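Local atomic coordinates of origin of replication complex subunit 1B (Arabidopsis thaliana, PDB entry 5HH7), a protein that binds unmodified histone H3 tails through its BAH-PHD cassette and is a component of the origin recognition complex, which binds origins of replication. Residues E46-Q54 / A119-L127. Sequence-based numbering, arbitrary orientation.
Sequences EDPEIEDCQ and ARTMREKLL
Glu-51 reaches from the loop 46-54 to Thr-121 and Arg-123 of the segment 119-127. Its chain is extended and crosses both side chains at about a right angle. CG packs on the methyl of Thr-121, with Glu-51 CG 3.8 Å from Thr-121 CG2. The carboxylate then meets the edge of the guanidinium. Arg-123 NH1 gives a long salt-bridge hydrogen bond of 3.3 Å to Glu-51 OE1. OE1 lies close to the guanidinium plane, but NH1 approaches from 37° out of the carboxylate plane. The two planes are turned 43° apart, so this is not a flat two-bond pairing. Arg-123 NH1 also has a salt bridge to Asp-208, and Glu-51 OE2 has one to a basic side chain of the bound peptide. Arg-123, which pairs with both acids, probably offsets the closeness of Glu-51 and Asp-208; the basic peptide side chain adds to this at Glu-51.

Thr-121 is the N-cap of helix 122-127. Thr-121 OG1 accepts from Glu-124 N at 3.1 Å and also bonds Asp-208. The same rotation, chi1 69°, sets CG2 anti to the carbonyl carbon, where it touches Glu-51 and Pro-48. The Pro-48 and Thr-121 side chains cross at about a right angle, with Pro-48 CG 4.1 Å from Thr-121 CG2. Further along, the bent Met-122 chain brings its methyl against the Asp-47 carboxylate, with Met-122 CE 3.4 Å from Asp-47 OD1. Arg-190 forms a salt bridge to that same oxygen.

The contact joins the H3-binding segment 46-54, which carries the PHD zinc ligand Cys-53, to a capped helix of the BAH region. This fits the joint peptide-reading site of a BAH-PHD cassette.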
loop_
_atom_site.group_PDB
_atom_site.type_symbol
_atom_site.label_atom_id
_atom_site.label_comp_id
_atom_site.label_asym_id
_atom_site.label_seq_id
_atom_site.Cartn_x
_atom_site.Cartn_y
_atom_site.Cartn_z
ATOM N N GLU A 46 11.052 -3.661 -11.790
ATOM C CA GLU A 46 11.271 -2.235 -11.585
ATOM C C GLU A 46 10.359 -1.707 -10.483
ATOM O O GLU A 46 9.344 -2.322 -10.159
ATOM C CB GLU A 46 11.033 -1.466 -12.884
ATOM C CG GLU A 46 11.445 -2.230 -14.134
ATOM C CD GLU A 46 11.855 -1.315 -15.270
ATOM O OE1 GLU A 46 12.284 -0.177 -14.988
ATOM O OE2 GLU A 46 11.750 -1.734 -16.442
ATOM N N ASP A 47 10.728 -0.565 -9.913
ATOM C CA ASP A 47 9.971 0.033 -8.819
ATOM C C ASP A 47 10.051 1.557 -8.902
ATOM O O ASP A 47 10.701 2.194 -8.071
ATOM C CB ASP A 47 10.518 -0.467 -7.479
ATOM C CG ASP A 47 9.697 0.003 -6.296
ATOM O OD1 ASP A 47 10.214 -0.052 -5.161
ATOM O OD2 ASP A 47 8.540 0.428 -6.500
ATOM N N PRO A 48 9.377 2.146 -9.906
ATOM C CA PRO A 48 9.522 3.568 -10.241
ATOM C C PRO A 48 9.113 4.521 -9.119
ATOM O O PRO A 48 8.083 4.330 -8.470
ATOM C CB PRO A 48 8.598 3.738 -11.452
ATOM C CG PRO A 48 7.602 2.644 -11.323
ATOM C CD PRO A 48 8.359 1.488 -10.743
ATOM N N GLU A 49 9.940 5.541 -8.906
ATOM C CA GLU A 49 9.686 6.570 -7.907
ATOM C C GLU A 49 8.552 7.484 -8.344
ATOM O O GLU A 49 7.776 7.967 -7.519
ATOM C CB GLU A 49 10.937 7.437 -7.700
ATOM C CG GLU A 49 12.001 6.847 -6.796
ATOM C CD GLU A 49 12.885 7.909 -6.168
ATOM O OE1 GLU A 49 12.626 8.288 -5.010
ATOM O OE2 GLU A 49 13.841 8.360 -6.830
ATOM N N ILE A 50 8.476 7.731 -9.648
ATOM C CA ILE A 50 7.615 8.773 -10.187
ATOM C C ILE A 50 6.746 8.262 -11.333
ATOM O O ILE A 50 7.240 7.628 -12.267
ATOM C CB ILE A 50 8.464 9.961 -10.692
ATOM C CG1 ILE A 50 9.278 10.558 -9.543
ATOM C CG2 ILE A 50 7.586 11.024 -11.339
ATOM C CD1 ILE A 50 10.171 11.694 -9.967
ATOM N N GLU A 51 5.449 8.552 -11.258
ATOM C CA GLU A 51 4.502 8.138 -12.286
ATOM C C GLU A 51 4.331 9.214 -13.354
ATOM O O GLU A 51 4.533 10.399 -13.092
ATOM C CB GLU A 51 3.146 7.813 -11.658
ATOM C CG GLU A 51 3.182 6.648 -10.686
ATOM C CD GLU A 51 1.867 6.453 -9.958
ATOM O OE1 GLU A 51 0.890 6.011 -10.600
ATOM O OE2 GLU A 51 1.813 6.746 -8.745
ATOM N N ASP A 52 3.957 8.790 -14.557
ATOM C CA ASP A 52 3.713 9.708 -15.663
ATOM C C ASP A 52 2.354 10.370 -15.515
ATOM O O ASP A 52 1.441 9.795 -14.927
ATOM C CB ASP A 52 3.743 8.954 -16.995
ATOM C CG ASP A 52 5.116 8.418 -17.336
ATOM O OD1 ASP A 52 5.200 7.287 -17.861
ATOM O OD2 ASP A 52 6.109 9.131 -17.086
ATOM N N CYS A 53 2.214 11.577 -16.051
ATOM C CA CYS A 53 0.890 12.161 -16.180
ATOM C C CYS A 53 0.146 11.427 -17.282
ATOM O O CYS A 53 0.715 11.122 -18.331
ATOM C CB CYS A 53 0.948 13.644 -16.520
ATOM S SG CYS A 53 -0.663 14.250 -17.069
ATOM N N GLN A 54 -1.131 11.156 -17.047
ATOM C CA GLN A 54 -1.925 10.382 -17.988
ATOM C C GLN A 54 -2.432 11.223 -19.156
ATOM O O GLN A 54 -3.084 10.706 -20.061
ATOM C CB GLN A 54 -3.089 9.706 -17.266
ATOM C CG GLN A 54 -2.642 8.657 -16.267
ATOM C CD GLN A 54 -1.774 7.593 -16.908
ATOM O OE1 GLN A 54 -2.231 6.845 -17.772
ATOM N NE2 GLN A 54 -0.514 7.529 -16.497
ATOM N N ALA A 119 6.309 0.965 -16.487
ATOM C CA ALA A 119 6.301 -0.084 -15.473
ATOM C C ALA A 119 5.312 0.242 -14.360
ATOM O O ALA A 119 5.023 1.409 -14.094
ATOM C CB ALA A 119 7.696 -0.282 -14.903
ATOM N N ARG A 120 4.797 -0.796 -13.711
ATOM C CA ARG A 120 3.821 -0.623 -12.641
ATOM C C ARG A 120 4.501 -0.377 -11.297
ATOM O O ARG A 120 5.537 -0.972 -10.997
ATOM C CB ARG A 120 2.915 -1.851 -12.542
ATOM C CG ARG A 120 2.123 -2.153 -13.801
ATOM C CD ARG A 120 1.150 -3.298 -13.566
ATOM N NE ARG A 120 1.837 -4.551 -13.267
ATOM C CZ ARG A 120 1.293 -5.558 -12.590
ATOM N NH1 ARG A 120 0.054 -5.454 -12.129
ATOM N NH2 ARG A 120 1.990 -6.665 -12.367
ATOM N N THR A 121 3.912 0.495 -10.484
ATOM C CA THR A 121 4.427 0.732 -9.141
ATOM C C THR A 121 4.103 -0.457 -8.245
ATOM O O THR A 121 3.264 -1.293 -8.582
ATOM C CB THR A 121 3.839 2.009 -8.512
ATOM O OG1 THR A 121 2.447 1.812 -8.235
ATOM C CG2 THR A 121 4.007 3.199 -9.448
ATOM N N MET A 122 4.776 -0.525 -7.102
ATOM C CA MET A 122 4.568 -1.596 -6.138
ATOM C C MET A 122 3.139 -1.560 -5.592
ATOM O O MET A 122 2.516 -2.602 -5.367
ATOM C CB MET A 122 5.587 -1.457 -5.006
ATOM C CG MET A 122 5.809 -2.704 -4.185
ATOM S SD MET A 122 7.455 -2.716 -3.445
ATOM C CE MET A 122 8.481 -2.970 -4.893
ATOM N N ARG A 123 2.625 -0.352 -5.379
ATOM C CA ARG A 123 1.245 -0.165 -4.938
ATOM C C ARG A 123 0.260 -0.674 -5.989
ATOM O O ARG A 123 -0.739 -1.319 -5.663
ATOM C CB ARG A 123 0.984 1.313 -4.633
ATOM C CG ARG A 123 -0.483 1.727 -4.709
ATOM C CD ARG A 123 -0.638 2.889 -5.673
ATOM N NE ARG A 123 -1.329 2.520 -6.902
ATOM C CZ ARG A 123 -1.177 3.133 -8.072
ATOM N NH1 ARG A 123 -0.342 4.159 -8.210
ATOM N NH2 ARG A 123 -1.860 2.711 -9.116
ATOM N N GLU A 124 0.555 -0.394 -7.251
ATOM C CA GLU A 124 -0.277 -0.874 -8.346
ATOM C C GLU A 124 -0.301 -2.404 -8.380
ATOM O O GLU A 124 -1.355 -3.013 -8.571
ATOM C CB GLU A 124 0.225 -0.309 -9.677
ATOM C CG GLU A 124 -0.698 -0.567 -10.851
ATOM C CD GLU A 124 -0.233 0.116 -12.128
ATOM O OE1 GLU A 124 0.693 0.955 -12.063
ATOM O OE2 GLU A 124 -0.795 -0.194 -13.198
ATOM N N LYS A 125 0.859 -3.019 -8.172
ATOM C CA LYS A 125 0.953 -4.475 -8.148
ATOM C C LYS A 125 0.160 -5.061 -6.980
ATOM O O LYS A 125 -0.503 -6.089 -7.126
ATOM C CB LYS A 125 2.411 -4.926 -8.063
ATOM C CG LYS A 125 3.262 -4.582 -9.276
ATOM C CD LYS A 125 4.672 -5.128 -9.106
ATOM C CE LYS A 125 5.638 -4.499 -10.096
ATOM N NZ LYS A 125 7.041 -4.953 -9.877
ATOM N N LEU A 126 0.241 -4.409 -5.825
ATOM C CA LEU A 126 -0.487 -4.867 -4.648
ATOM C C LEU A 126 -1.984 -4.866 -4.912
ATOM O O LEU A 126 -2.672 -5.858 -4.674
ATOM C CB LEU A 126 -0.187 -3.980 -3.439
ATOM C CG LEU A 126 -1.019 -4.331 -2.203
ATOM C CD1 LEU A 126 -0.653 -5.724 -1.693
ATOM C CD2 LEU A 126 -0.853 -3.285 -1.107
ATOM N N LEU A 127 -2.479 -3.747 -5.429
ATOM C CA LEU A 127 -3.910 -3.565 -5.621
ATOM C C LEU A 127 -4.471 -4.396 -6.772
ATOM O O LEU A 127 -5.686 -4.525 -6.917
ATOM C CB LEU A 127 -4.244 -2.080 -5.796
ATOM C CG LEU A 127 -3.887 -1.210 -4.586
ATOM C CD1 LEU A 127 -4.239 0.266 -4.819
ATOM C CD2 LEU A 127 -4.565 -1.730 -3.312
#